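PDB 6IPA: aminoacyl-tRNA synthetase-interacting multifunctional protein p43 from Plasmodium vivax, which probably binds tRNA through its C-terminal EMAP II-like domain, an OB-fold module, and associates with aminoacyl-tRNA synthetases. Local coordinates for residues I43-I48 against L152-L157; A131-V136 against W187-G192; I142-M147 against A180-A185; L173-G178 against I194-E199. All blocks are in the same frame, centred on the assembly; numbering follows the deposited sequence.

Interaction 1 of 4, residues I43-I48 against L152-L157; sequences ITRLNI and LPDKTL
Arg45 and Pro153 bring the two backbones to 4.0 Å between their CA atoms, where the short 3-10 turn 43-45 meets an irregular loop that runs from strand 143-144 towards helix 165-169. The contact lies at the lead-in to strand 48-58, the long first strand of the OB-fold found in tRNA-binding modules of this family. Asp154 N donates to Arg45 O over 3.0 Å, an oxygen that also receives Asn103 ND2. The carboxylate of Asp154 then closes on the same arginine. Its CG stands beside its own backbone N (chi1 -63°), which places N-H and carboxylate together against Arg45. The guanidinium, swung over by a bend at chi3 (75°), grips side-on: NE reaches OD1 of Asp154 at 3.1 Å and NH2 reaches OD2 of Asp154 at 2.8 Å. NE also donates to OD2, so that oxygen takes two N-H groups, and both oxygens use their syn lone pairs. The two planes are turned 35° apart, a twisted rather than coplanar salt bridge. Further along, Asn47 and Pro153 lie alongside each other, pointing the same way with their CB atoms 3.6 Å apart. Leu46 CD2 approaches Leu157 CD1 at 4.3 Å, and helix 165-169 covers this apolar side through Phe166 on Leu46 and Pro165 on Leu157. Near Leu152, Thr44 OG1, itself bonded to Asp42, accepts at 3.2 Å from a water whose other hydrogen goes to Leu152 O at 2.6 Å.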
loop_
_atom_site.group_PDB
_atom_site.type_symbol
_atom_site.label_atom_id
_atom_site.label_comp_id
_atom_site.label_asym_id
_atom_site.label_seq_id
_atom_site.Cartn_x
_atom_site.Cartn_y
_atom_site.Cartn_z
ATOM N N ILE A 43 0.938 -6.566 13.422
ATOM C CA ILE A 43 0.420 -5.754 12.360
ATOM C C ILE A 43 -0.030 -4.378 12.840
ATOM O O ILE A 43 -0.188 -3.463 12.037
ATOM C CB ILE A 43 -0.664 -6.496 11.581
ATOM C CG1 ILE A 43 -1.088 -5.669 10.373
ATOM C CG2 ILE A 43 -1.861 -6.812 12.470
ATOM C CD1 ILE A 43 -1.910 -6.421 9.381
ATOM N N THR A 44 -0.180 -4.200 14.147
ATOM C CA THR A 44 -0.556 -2.889 14.691
ATOM C C THR A 44 0.537 -1.857 14.386
ATOM O O THR A 44 0.310 -0.654 14.430
ATOM C CB THR A 44 -0.815 -2.993 16.201
ATOM O OG1 THR A 44 0.390 -3.382 16.864
ATOM C CG2 THR A 44 -1.911 -4.031 16.488
ATOM N N ARG A 45 1.718 -2.358 14.035
ATOM C CA ARG A 45 2.899 -1.526 13.868
ATOM C C ARG A 45 2.995 -0.885 12.500
ATOM O O ARG A 45 3.707 0.092 12.339
ATOM C CB ARG A 45 4.165 -2.334 14.141
ATOM C CG ARG A 45 4.369 -2.616 15.610
ATOM C CD ARG A 45 5.613 -3.438 15.924
ATOM N NE ARG A 45 6.774 -2.599 15.802
ATOM C CZ ARG A 45 8.028 -3.016 15.932
ATOM N NH1 ARG A 45 8.321 -4.304 16.232
ATOM N NH2 ARG A 45 8.999 -2.131 15.761
ATOM N N LEU A 46 2.266 -1.444 11.532
ATOM C CA LEU A 46 2.092 -0.845 10.226
ATOM C C LEU A 46 1.003 0.188 10.254
ATOM O O LEU A 46 -0.075 -0.075 10.724
ATOM C CB LEU A 46 1.709 -1.907 9.157
ATOM C CG LEU A 46 2.597 -3.133 9.057
ATOM C CD1 LEU A 46 2.182 -3.981 7.883
ATOM C CD2 LEU A 46 4.046 -2.732 8.959
ATOM N N ASN A 47 1.287 1.332 9.630
ATOM C CA ASN A 47 0.270 2.384 9.318
ATOM C C ASN A 47 -0.096 2.356 7.902
ATOM O O ASN A 47 0.545 3.024 7.142
ATOM C CB ASN A 47 0.860 3.762 9.532
ATOM C CG ASN A 47 -0.160 4.830 9.490
ATOM O OD1 ASN A 47 -1.334 4.613 9.786
ATOM N ND2 ASN A 47 0.282 6.023 9.174
ATOM N N ILE A 48 -1.121 1.585 7.544
ATOM C CA ILE A 48 -1.621 1.436 6.191
ATOM C C ILE A 48 -2.820 2.361 5.963
ATOM O O ILE A 48 -3.854 2.214 6.599
ATOM C CB ILE A 48 -2.053 -0.028 5.950
ATOM C CG1 ILE A 48 -0.821 -0.943 5.901
ATOM C CG2 ILE A 48 -2.799 -0.155 4.628
ATOM C CD1 ILE A 48 -1.141 -2.421 6.043
ATOM N N LEU A 152 -1.099 2.220 18.247
ATOM C CA LEU A 152 -0.617 3.073 17.193
ATOM C C LEU A 152 0.460 2.356 16.359
ATOM O O LEU A 152 1.072 1.408 16.818
ATOM C CB LEU A 152 -0.086 4.395 17.758
ATOM C CG LEU A 152 -1.055 5.175 18.633
ATOM C CD1 LEU A 152 -0.320 6.359 19.214
ATOM C CD2 LEU A 152 -2.309 5.616 17.897
ATOM N N PRO A 153 0.687 2.832 15.121
ATOM C CA PRO A 153 1.699 2.233 14.307
ATOM C C PRO A 153 2.994 2.917 14.664
ATOM O O PRO A 153 2.970 4.032 15.186
ATOM C CB PRO A 153 1.266 2.654 12.886
ATOM C CG PRO A 153 0.686 4.032 13.111
ATOM C CD PRO A 153 0.178 4.087 14.516
ATOM N N ASP A 154 4.113 2.272 14.367
ATOM C CA ASP A 154 5.414 2.924 14.575
ATOM C C ASP A 154 5.489 4.286 13.873
ATOM O O ASP A 154 5.334 4.376 12.673
ATOM C CB ASP A 154 6.526 2.036 14.037
ATOM C CG ASP A 154 6.622 0.698 14.768
ATOM O OD1 ASP A 154 5.713 0.339 15.561
ATOM O OD2 ASP A 154 7.619 -0.011 14.572
ATOM N N LYS A 155 5.734 5.353 14.607
ATOM C CA LYS A 155 6.104 6.636 14.010
ATOM C C LYS A 155 6.900 6.387 12.738
ATOM O O LYS A 155 6.579 6.943 11.689
ATOM C CB LYS A 155 6.913 7.512 15.002
ATOM C CG LYS A 155 6.899 9.021 14.728
ATOM C CD LYS A 155 5.473 9.546 14.734
ATOM C CE LYS A 155 5.293 10.836 13.947
ATOM N NZ LYS A 155 3.878 11.358 14.116
ATOM N N THR A 156 7.917 5.532 12.816
ATOM C CA THR A 156 8.706 5.245 11.667
ATOM C C THR A 156 9.334 3.876 11.690
ATOM O O THR A 156 9.881 3.458 12.717
ATOM C CB THR A 156 9.816 6.277 11.555
ATOM O OG1 THR A 156 9.261 7.601 11.674
ATOM C CG2 THR A 156 10.449 6.172 10.245
ATOM N N LEU A 157 9.309 3.206 10.527
ATOM C CA LEU A 157 9.854 1.887 10.378
ATOM C C LEU A 157 11.289 1.984 9.996
ATOM O O LEU A 157 11.720 2.957 9.435
ATOM C CB LEU A 157 9.104 1.115 9.326
ATOM C CG LEU A 157 7.607 0.932 9.564
ATOM C CD1 LEU A 157 6.975 0.328 8.314
ATOM C CD2 LEU A 157 7.301 0.047 10.768
HETATM O O HOH W 1 1.373 -0.735 18.334
#

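Interaction 2 of 4, residues A131-V136 against W187-G192; sequences APPDGV and WLSSKG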
loop_
_atom_site.group_PDB
_atom_site.type_symbol
_atom_site.label_atom_id
_atom_site.label_comp_id
_atom_site.label_asym_id
_atom_site.label_seq_id
_atom_site.Cartn_x
_atom_site.Cartn_y
_atom_site.Cartn_z
ATOM N N ALA A 131 -7.822 -2.574 -3.329
ATOM C CA ALA A 131 -8.784 -1.502 -3.514
ATOM C C ALA A 131 -9.736 -1.382 -2.303
ATOM O O ALA A 131 -10.280 -2.409 -1.827
ATOM C CB ALA A 131 -9.592 -1.735 -4.799
ATOM N N PRO A 132 -9.936 -0.139 -1.813
ATOM C CA PRO A 132 -10.972 0.145 -0.817
ATOM C C PRO A 132 -12.249 0.313 -1.505
ATOM O O PRO A 132 -12.244 0.883 -2.540
ATOM C CB PRO A 132 -10.581 1.520 -0.255
ATOM C CG PRO A 132 -9.738 2.134 -1.318
ATOM C CD PRO A 132 -8.989 0.981 -1.934
ATOM N N PRO A 133 -13.358 -0.165 -0.937
ATOM C CA PRO A 133 -14.615 0.203 -1.567
ATOM C C PRO A 133 -14.742 1.709 -1.640
ATOM O O PRO A 133 -14.035 2.430 -0.963
ATOM C CB PRO A 133 -15.665 -0.380 -0.635
ATOM C CG PRO A 133 -14.958 -1.495 0.055
ATOM C CD PRO A 133 -13.554 -1.022 0.242
ATOM N N ASP A 134 -15.620 2.190 -2.485
ATOM C CA ASP A 134 -15.669 3.621 -2.734
ATOM C C ASP A 134 -16.241 4.255 -1.489
ATOM O O ASP A 134 -16.845 3.551 -0.691
ATOM C CB ASP A 134 -16.500 3.925 -3.990
ATOM C CG ASP A 134 -15.857 3.381 -5.269
ATOM O OD1 ASP A 134 -14.679 3.717 -5.533
ATOM O OD2 ASP A 134 -16.553 2.635 -6.006
ATOM N N GLY A 135 -15.996 5.551 -1.300
ATOM C CA GLY A 135 -16.531 6.316 -0.143
ATOM C C GLY A 135 -15.547 6.537 0.995
ATOM O O GLY A 135 -15.802 7.273 1.931
ATOM N N VAL A 136 -14.406 5.885 0.899
ATOM C CA VAL A 136 -13.348 6.014 1.865
ATOM C C VAL A 136 -12.724 7.411 1.810
ATOM O O VAL A 136 -12.879 8.110 0.847
ATOM C CB VAL A 136 -12.316 4.939 1.578
ATOM C CG1 VAL A 136 -12.948 3.562 1.852
ATOM C CG2 VAL A 136 -11.810 5.046 0.124
ATOM N N TRP A 187 -8.843 -7.181 6.214
ATOM C CA TRP A 187 -8.535 -5.775 6.266
ATOM C C TRP A 187 -9.811 -5.026 6.103
ATOM O O TRP A 187 -10.584 -5.340 5.179
ATOM C CB TRP A 187 -7.645 -5.378 5.100
ATOM C CG TRP A 187 -6.237 -5.873 5.156
ATOM C CD1 TRP A 187 -5.764 -6.967 5.816
ATOM C CD2 TRP A 187 -5.126 -5.309 4.470
ATOM N NE1 TRP A 187 -4.414 -7.110 5.584
ATOM C CE2 TRP A 187 -4.003 -6.102 4.764
ATOM C CE3 TRP A 187 -4.975 -4.219 3.621
ATOM C CZ2 TRP A 187 -2.759 -5.842 4.243
ATOM C CZ3 TRP A 187 -3.737 -3.947 3.135
ATOM C CH2 TRP A 187 -2.635 -4.762 3.447
ATOM N N LEU A 188 -10.003 -3.989 6.941
ATOM C CA LEU A 188 -11.264 -3.235 6.971
ATOM C C LEU A 188 -11.103 -1.723 6.729
ATOM O O LEU A 188 -10.163 -1.117 7.168
ATOM C CB LEU A 188 -11.936 -3.459 8.320
ATOM C CG LEU A 188 -12.966 -4.559 8.484
ATOM C CD1 LEU A 188 -12.519 -5.912 7.942
ATOM C CD2 LEU A 188 -13.364 -4.637 9.946
ATOM N N SER A 189 -12.061 -1.118 6.044
ATOM C CA SER A 189 -12.071 0.321 5.796
ATOM C C SER A 189 -13.337 0.803 6.421
ATOM O O SER A 189 -14.114 -0.007 6.943
ATOM C CB SER A 189 -12.168 0.621 4.294
ATOM O OG SER A 189 -13.530 0.494 3.870
ATOM N N SER A 190 -13.583 2.104 6.305
ATOM C CA SER A 190 -14.816 2.704 6.813
ATOM C C SER A 190 -16.015 2.258 6.035
ATOM O O SER A 190 -17.139 2.498 6.458
ATOM C CB SER A 190 -14.749 4.250 6.809
ATOM O OG SER A 190 -14.440 4.832 5.544
ATOM N N LYS A 191 -15.798 1.634 4.875
ATOM C CA LYS A 191 -16.914 1.196 4.044
ATOM C C LYS A 191 -16.815 -0.264 3.676
ATOM O O LYS A 191 -17.435 -0.687 2.718
ATOM C CB LYS A 191 -16.974 2.031 2.782
ATOM C CG LYS A 191 -17.070 3.517 3.041
ATOM C CD LYS A 191 -18.502 3.980 2.985
ATOM C CE LYS A 191 -18.649 5.355 3.620
ATOM N NZ LYS A 191 -19.807 6.089 3.025
ATOM N N GLY A 192 -16.032 -1.034 4.418
ATOM C CA GLY A 192 -15.986 -2.468 4.244
ATOM C C GLY A 192 -14.622 -3.006 3.846
ATOM O O GLY A 192 -13.657 -2.263 3.662
#
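The puckered ring of Pro133 takes the place of a flat group here, setting CD 3.6 Å from Gly192 O and CG 3.7 Å from Lys191 O. The indole of Trp187 packs elsewhere, on Leu99 of strand 97-101 and on Ala180. Two turns are laid against each other, a type II turn from Pro133 to Val136 and the type I turn from Ser189 to Gly192 that closes the tight hairpin between strands 185-189 and 192-193. Ser189 organises the second turn. With OG held between its own backbone N and carbonyl carbon (chi1 80°), it accepts Lys191 N at 2.7 Å, which makes an ST turn, and donates to Gly192 O at 2.8 Å on a lone pair in the carbonyl plane. Gly192 O takes Ser189 N as well, so two donors grip it. On the side facing Pro133 and Val136, Ser189 OG lies 3.7 Å from Val136 CG1 and 3.9 Å from Pro133 CD. Lys191 bends at chi2 (-96°) and runs its methylenes along the opposing turn, CG 3.7 Å from Asp134 O and CE 3.8 Å from Gly135 O. At the far side Ser190 OG, which is hydrogen-bonded to Glu140, comes close to Val136 CA. Since the polar atoms of the Ser189 turn are bonded largely within their own hairpin, the two turns are held together by the fit of proline, valine and lysine carbons against oxygen-lined backbone, a surface contact without directional bonds between them.

Interaction 3 of 4, residues I142-M147 against A180-A185; sequences IICENM and AHYKDA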
loop_
_atom_site.group_PDB
_atom_site.type_symbol
_atom_site.label_atom_id
_atom_site.label_comp_id
_atom_site.label_asym_id
_atom_site.label_seq_id
_atom_site.Cartn_x
_atom_site.Cartn_y
_atom_site.Cartn_z
ATOM N N ILE A 142 -6.399 1.680 7.720
ATOM C CA ILE A 142 -7.016 0.400 7.399
ATOM C C ILE A 142 -6.517 -0.620 8.424
ATOM O O ILE A 142 -5.289 -0.775 8.637
ATOM C CB ILE A 142 -6.575 -0.065 6.003
ATOM C CG1 ILE A 142 -6.937 0.979 4.896
ATOM C CG2 ILE A 142 -7.086 -1.463 5.698
ATOM C CD1 ILE A 142 -8.395 1.411 4.862
ATOM N N ILE A 143 -7.460 -1.304 9.071
ATOM C CA ILE A 143 -7.192 -2.107 10.267
ATOM C C ILE A 143 -7.748 -3.499 10.051
ATOM O O ILE A 143 -8.623 -3.660 9.230
ATOM C CB ILE A 143 -7.879 -1.501 11.529
ATOM C CG1 ILE A 143 -9.412 -1.579 11.440
ATOM C CG2 ILE A 143 -7.473 -0.049 11.750
ATOM C CD1 ILE A 143 -10.131 -1.303 12.760
ATOM N N CYS A 144 -7.276 -4.494 10.786
ATOM C CA CYS A 144 -7.883 -5.830 10.735
ATOM C C CYS A 144 -9.103 -5.975 11.635
ATOM O O CYS A 144 -9.446 -5.062 12.397
ATOM C CB CYS A 144 -6.856 -6.892 11.124
ATOM S SG CYS A 144 -5.436 -6.812 10.048
ATOM N N GLU A 145 -9.694 -7.151 11.618
ATOM C CA GLU A 145 -10.818 -7.449 12.474
ATOM C C GLU A 145 -10.225 -7.767 13.839
ATOM O O GLU A 145 -9.213 -8.424 13.954
ATOM C CB GLU A 145 -11.676 -8.607 11.946
ATOM C CG GLU A 145 -11.317 -9.179 10.588
ATOM C CD GLU A 145 -12.405 -10.022 9.937
ATOM O OE1 GLU A 145 -12.132 -11.130 9.485
ATOM O OE2 GLU A 145 -13.543 -9.589 9.855
ATOM N N ASN A 146 -10.876 -7.269 14.868
ATOM C CA ASN A 146 -10.450 -7.434 16.273
ATOM C C ASN A 146 -9.132 -6.757 16.608
ATOM O O ASN A 146 -8.386 -7.228 17.467
ATOM C CB ASN A 146 -10.386 -8.923 16.642
ATOM C CG ASN A 146 -11.632 -9.664 16.223
ATOM O OD1 ASN A 146 -12.723 -9.069 16.120
ATOM N ND2 ASN A 146 -11.490 -10.959 15.960
ATOM N N MET A 147 -8.837 -5.667 15.914
ATOM C CA MET A 147 -7.606 -4.944 16.153
ATOM C C MET A 147 -8.003 -3.735 16.975
ATOM O O MET A 147 -9.109 -3.206 16.845
ATOM C CB MET A 147 -6.919 -4.554 14.836
ATOM C CG MET A 147 -5.649 -3.725 15.001
ATOM S SD MET A 147 -4.795 -3.175 13.492
ATOM C CE MET A 147 -4.344 -4.772 12.816
ATOM N N ALA A 180 -8.460 -8.927 1.186
ATOM C CA ALA A 180 -7.148 -8.857 1.805
ATOM C C ALA A 180 -7.205 -9.288 3.267
ATOM O O ALA A 180 -8.086 -8.821 4.009
ATOM C CB ALA A 180 -6.619 -7.428 1.720
ATOM N N HIS A 181 -6.229 -10.101 3.680
ATOM C CA HIS A 181 -6.093 -10.615 5.077
ATOM C C HIS A 181 -4.715 -10.431 5.710
ATOM O O HIS A 181 -3.692 -10.701 5.070
ATOM C CB HIS A 181 -6.326 -12.131 5.132
ATOM C CG HIS A 181 -7.717 -12.543 4.791
ATOM N ND1 HIS A 181 -8.318 -12.244 3.576
ATOM C CD2 HIS A 181 -8.631 -13.240 5.507
ATOM C CE1 HIS A 181 -9.545 -12.744 3.567
ATOM N NE2 HIS A 181 -9.756 -13.364 4.722
ATOM N N TYR A 182 -4.699 -10.038 6.995
ATOM C CA TYR A 182 -3.551 -10.371 7.857
ATOM C C TYR A 182 -3.900 -11.726 8.485
ATOM O O TYR A 182 -4.865 -11.840 9.212
ATOM C CB TYR A 182 -3.271 -9.276 8.913
ATOM C CG TYR A 182 -2.221 -9.689 9.929
ATOM C CD1 TYR A 182 -0.889 -9.674 9.607
ATOM C CD2 TYR A 182 -2.582 -10.122 11.202
ATOM C CE1 TYR A 182 0.063 -10.086 10.503
ATOM C CE2 TYR A 182 -1.636 -10.539 12.110
ATOM C CZ TYR A 182 -0.306 -10.522 11.758
ATOM O OH TYR A 182 0.686 -10.926 12.655
ATOM N N LYS A 183 -3.170 -12.743 8.165
ATOM C CA LYS A 183 -3.480 -14.041 8.699
ATOM C C LYS A 183 -4.890 -14.428 8.356
ATOM O O LYS A 183 -5.187 -14.610 7.221
ATOM C CB LYS A 183 -3.154 -14.144 10.162
ATOM C CG LYS A 183 -1.687 -14.007 10.402
ATOM C CD LYS A 183 -1.299 -14.126 11.834
ATOM C CE LYS A 183 0.180 -14.174 11.916
ATOM N NZ LYS A 183 0.644 -13.286 12.979
ATOM N N ASP A 184 -5.727 -14.683 9.334
ATOM C CA ASP A 184 -7.112 -14.991 9.076
ATOM C C ASP A 184 -8.047 -13.826 9.277
ATOM O O ASP A 184 -9.216 -13.989 9.218
ATOM C CB ASP A 184 -7.542 -16.074 10.007
ATOM C CG ASP A 184 -7.086 -17.395 9.583
ATOM O OD1 ASP A 184 -6.821 -17.590 8.433
ATOM O OD2 ASP A 184 -7.008 -18.289 10.389
ATOM N N ALA A 185 -7.507 -12.659 9.520
ATOM C CA ALA A 185 -8.266 -11.479 9.852
ATOM C C ALA A 185 -8.264 -10.502 8.694
ATOM O O ALA A 185 -7.223 -10.010 8.317
ATOM C CB ALA A 185 -7.653 -10.807 11.086
#
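Cys144 SG sits 3.5 Å from Tyr182 CB, and Cys144 CB lies 4.0 Å from the methyl CB of Ala185, the apolar part of the contact. The thiol stands beside the backbone N of its own residue (chi1 -58°), a setting that turns it to the base of the tyrosine. Ile43, from the N-terminal segment, packs on both Cys144 and Tyr182. A sulfur-aromatic approach accompanies this packing, SG of Cys144 being 5.4 Å from the Tyr182 ring centroid and 63° off the ring normal, an oblique position. The ring itself leads off from the contact, and Lys183 CG lies over one of its faces, 3.8 Å above the plane.

The cysteine and tyrosine meet beside a two-residue beta hairpin in the EMAP II-like domain: a type II' turn from Tyr182 to Ala185 joins strands 179-182 and 185-189, with Tyr182 N to Ala185 O and Ala185 N to Tyr182 O both bonded at 2.8 Å. Strand 143-144 pairs antiparallel with strand 185-189.

Glu145 makes a further contact through its methylene: CG, almost eclipsing the backbone N (chi1 -5°, a strained torsion if real), rests 3.8 Å from Ala185 C, while OE1 accepts the N-H of Lys186, outside the two segments. Asp41 binds both Tyr182 OH and, in a salt bridge, Lys183 NZ, while Asp184 OD1 is paired with Lys176 NZ.

Interaction 4 of 4, residues L173-G178 against I194-E199; sequences LLVKNG and ITCPLE
Gly178 is the tight spot, wedged into the curve of 194-199 by its backbone alone. Its N donates to Glu199 O at 3.0 Å, on a lone pair in the carbonyl plane. Cys196 N donates to Gly178 O at 2.9 Å, from well above the plane of the Gly178 carbonyl, and Thr195 CA adds a CA-H...O contact to the same oxygen at 3.2 Å. Gly178 CA, in turn, lies 3.4 Å from Leu198 O, so Gly178 is contacted by main-chain atoms of Thr195, Cys196, Leu198 and Glu199. Earlier on the strand, Val175 CG1 packs on Cys196 CB at 3.7 Å. The thiol stands anti to the Cys196 backbone N (chi1 -172°) and comes less close to the valine.

The solvent side is looser. Glu199 contributes its carbonyl, but its side chain starts away from the hairpin. Asn177 also points outward, touching Gln200, and Lys176 turns its amino group to Asp184 and Lys183 O. Asn177 and Gly178 both have positive phi, matching the Asn-Gly type I' turn of a two-residue beta hairpin, here joining strands 173-176 and 179-182, its tip clasped by the loop leading to strand 201-203.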
loop_
_atom_site.group_PDB
_atom_site.type_symbol
_atom_site.label_atom_id
_atom_site.label_comp_id
_atom_site.label_asym_id
_atom_site.label_seq_id
_atom_site.Cartn_x
_atom_site.Cartn_y
_atom_site.Cartn_z
ATOM N N LEU A 173 0.520 -11.838 4.830
ATOM C CA LEU A 173 -0.399 -10.949 4.064
ATOM C C LEU A 173 -0.872 -11.517 2.687
ATOM O O LEU A 173 -0.116 -11.497 1.685
ATOM C CB LEU A 173 0.266 -9.573 3.850
ATOM C CG LEU A 173 0.619 -8.735 5.083
ATOM C CD1 LEU A 173 1.219 -7.428 4.642
ATOM C CD2 LEU A 173 -0.562 -8.443 5.952
ATOM N N LEU A 174 -2.142 -11.944 2.631
ATOM C CA LEU A 174 -2.690 -12.666 1.480
ATOM C C LEU A 174 -4.031 -12.104 1.039
ATOM O O LEU A 174 -4.779 -11.512 1.843
ATOM C CB LEU A 174 -2.899 -14.165 1.811
ATOM C CG LEU A 174 -1.659 -14.972 2.257
ATOM C CD1 LEU A 174 -2.077 -16.389 2.611
ATOM C CD2 LEU A 174 -0.551 -14.994 1.192
ATOM N N VAL A 175 -4.356 -12.292 -0.240
ATOM C CA VAL A 175 -5.750 -12.128 -0.643
ATOM C C VAL A 175 -6.338 -13.518 -0.696
ATOM O O VAL A 175 -5.757 -14.397 -1.333
ATOM C CB VAL A 175 -5.936 -11.356 -1.986
ATOM C CG1 VAL A 175 -5.217 -10.022 -1.931
ATOM C CG2 VAL A 175 -5.409 -12.140 -3.151
ATOM N N LYS A 176 -7.438 -13.723 0.039
ATOM C CA LYS A 176 -8.161 -14.983 0.021
ATOM C C LYS A 176 -9.595 -14.665 -0.346
ATOM O O LYS A 176 -10.204 -13.787 0.279
ATOM C CB LYS A 176 -8.064 -15.699 1.371
ATOM C CG LYS A 176 -6.626 -16.081 1.722
ATOM C CD LYS A 176 -6.453 -16.908 3.011
ATOM C CE LYS A 176 -6.420 -16.075 4.287
ATOM N NZ LYS A 176 -6.020 -16.856 5.519
ATOM N N ASN A 177 -10.098 -15.356 -1.380
ATOM C CA ASN A 177 -11.369 -15.044 -2.083
ATOM C C ASN A 177 -11.593 -13.549 -2.373
ATOM O O ASN A 177 -12.645 -12.984 -2.086
ATOM C CB ASN A 177 -12.557 -15.627 -1.313
ATOM C CG ASN A 177 -12.489 -17.146 -1.181
ATOM O OD1 ASN A 177 -11.690 -17.843 -1.845
ATOM N ND2 ASN A 177 -13.349 -17.675 -0.329
ATOM N N GLY A 178 -10.580 -12.902 -2.933
ATOM C CA GLY A 178 -10.719 -11.527 -3.384
ATOM C C GLY A 178 -10.734 -10.505 -2.263
ATOM O O GLY A 178 -11.020 -9.325 -2.487
ATOM N N ILE A 194 -11.288 -4.794 2.224
ATOM C CA ILE A 194 -10.403 -4.404 1.149
ATOM C C ILE A 194 -10.430 -5.544 0.143
ATOM O O ILE A 194 -10.233 -6.723 0.512
ATOM C CB ILE A 194 -8.967 -4.159 1.676
ATOM C CG1 ILE A 194 -8.930 -2.978 2.662
ATOM C CG2 ILE A 194 -8.000 -3.899 0.527
ATOM C CD1 ILE A 194 -9.409 -1.647 2.117
ATOM N N THR A 195 -10.703 -5.187 -1.115
ATOM C CA THR A 195 -10.828 -6.158 -2.220
ATOM C C THR A 195 -9.614 -6.155 -3.185
ATOM O O THR A 195 -8.829 -5.208 -3.275
ATOM C CB THR A 195 -12.168 -5.956 -2.995
ATOM O OG1 THR A 195 -12.235 -4.625 -3.584
ATOM C CG2 THR A 195 -13.340 -6.142 -2.030
ATOM N N CYS A 196 -9.459 -7.262 -3.882
ATOM C CA CYS A 196 -8.434 -7.390 -4.896
ATOM C C CYS A 196 -9.043 -8.177 -6.013
ATOM O O CYS A 196 -9.710 -9.192 -5.728
ATOM C CB CYS A 196 -7.256 -8.164 -4.368
ATOM S SG CYS A 196 -5.866 -8.141 -5.498
ATOM N N PRO A 197 -8.839 -7.727 -7.277
ATOM C CA PRO A 197 -9.498 -8.423 -8.402
ATOM C C PRO A 197 -9.024 -9.869 -8.619
ATOM O O PRO A 197 -9.678 -10.619 -9.348
ATOM C CB PRO A 197 -9.192 -7.528 -9.619
ATOM C CG PRO A 197 -8.886 -6.186 -9.028
ATOM C CD PRO A 197 -8.224 -6.453 -7.707
ATOM N N LEU A 198 -7.923 -10.252 -7.985
ATOM C CA LEU A 198 -7.435 -11.623 -8.051
ATOM C C LEU A 198 -8.203 -12.475 -7.050
ATOM O O LEU A 198 -8.711 -11.959 -6.071
ATOM C CB LEU A 198 -5.940 -11.676 -7.759
ATOM C CG LEU A 198 -5.134 -10.605 -8.489
ATOM C CD1 LEU A 198 -3.672 -10.596 -8.034
ATOM C CD2 LEU A 198 -5.301 -10.778 -10.008
ATOM N N GLU A 199 -8.289 -13.778 -7.297
ATOM C CA GLU A 199 -9.065 -14.671 -6.431
ATOM C C GLU A 199 -8.171 -14.998 -5.241
ATOM O O GLU A 199 -8.516 -14.686 -4.113
ATOM C CB GLU A 199 -9.562 -15.943 -7.161
ATOM C CG GLU A 199 -10.132 -15.757 -8.601
ATOM C CD GLU A 199 -11.500 -15.053 -8.688
ATOM O OE1 GLU A 199 -11.998 -14.512 -7.667
ATOM O OE2 GLU A 199 -12.081 -15.030 -9.801
#

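Interactions 2, 3 and 4 share one curled antiparallel sheet: strand 185-189 runs from interaction 3 (Ala185) into interaction 2 and pairs with strands 143-144 and 179-182, while strand 179-182 also pairs with strand 173-176 of interaction 4. Interaction 1 stands at the start of the OB-fold, but Ile43 reaches Cys144 and Tyr182 of interaction 3, and Ile48 packs on Trp187 of interaction 2. Interactions 1 and 4 are partly buried and use directional bonds, a salt bridge with a water bridge in the first, main-chain bonds in the other. At the surface, interaction 2 rests on carbons against oxygens, interaction 3 on a cysteine sulfur and alanine and tyrosine carbons.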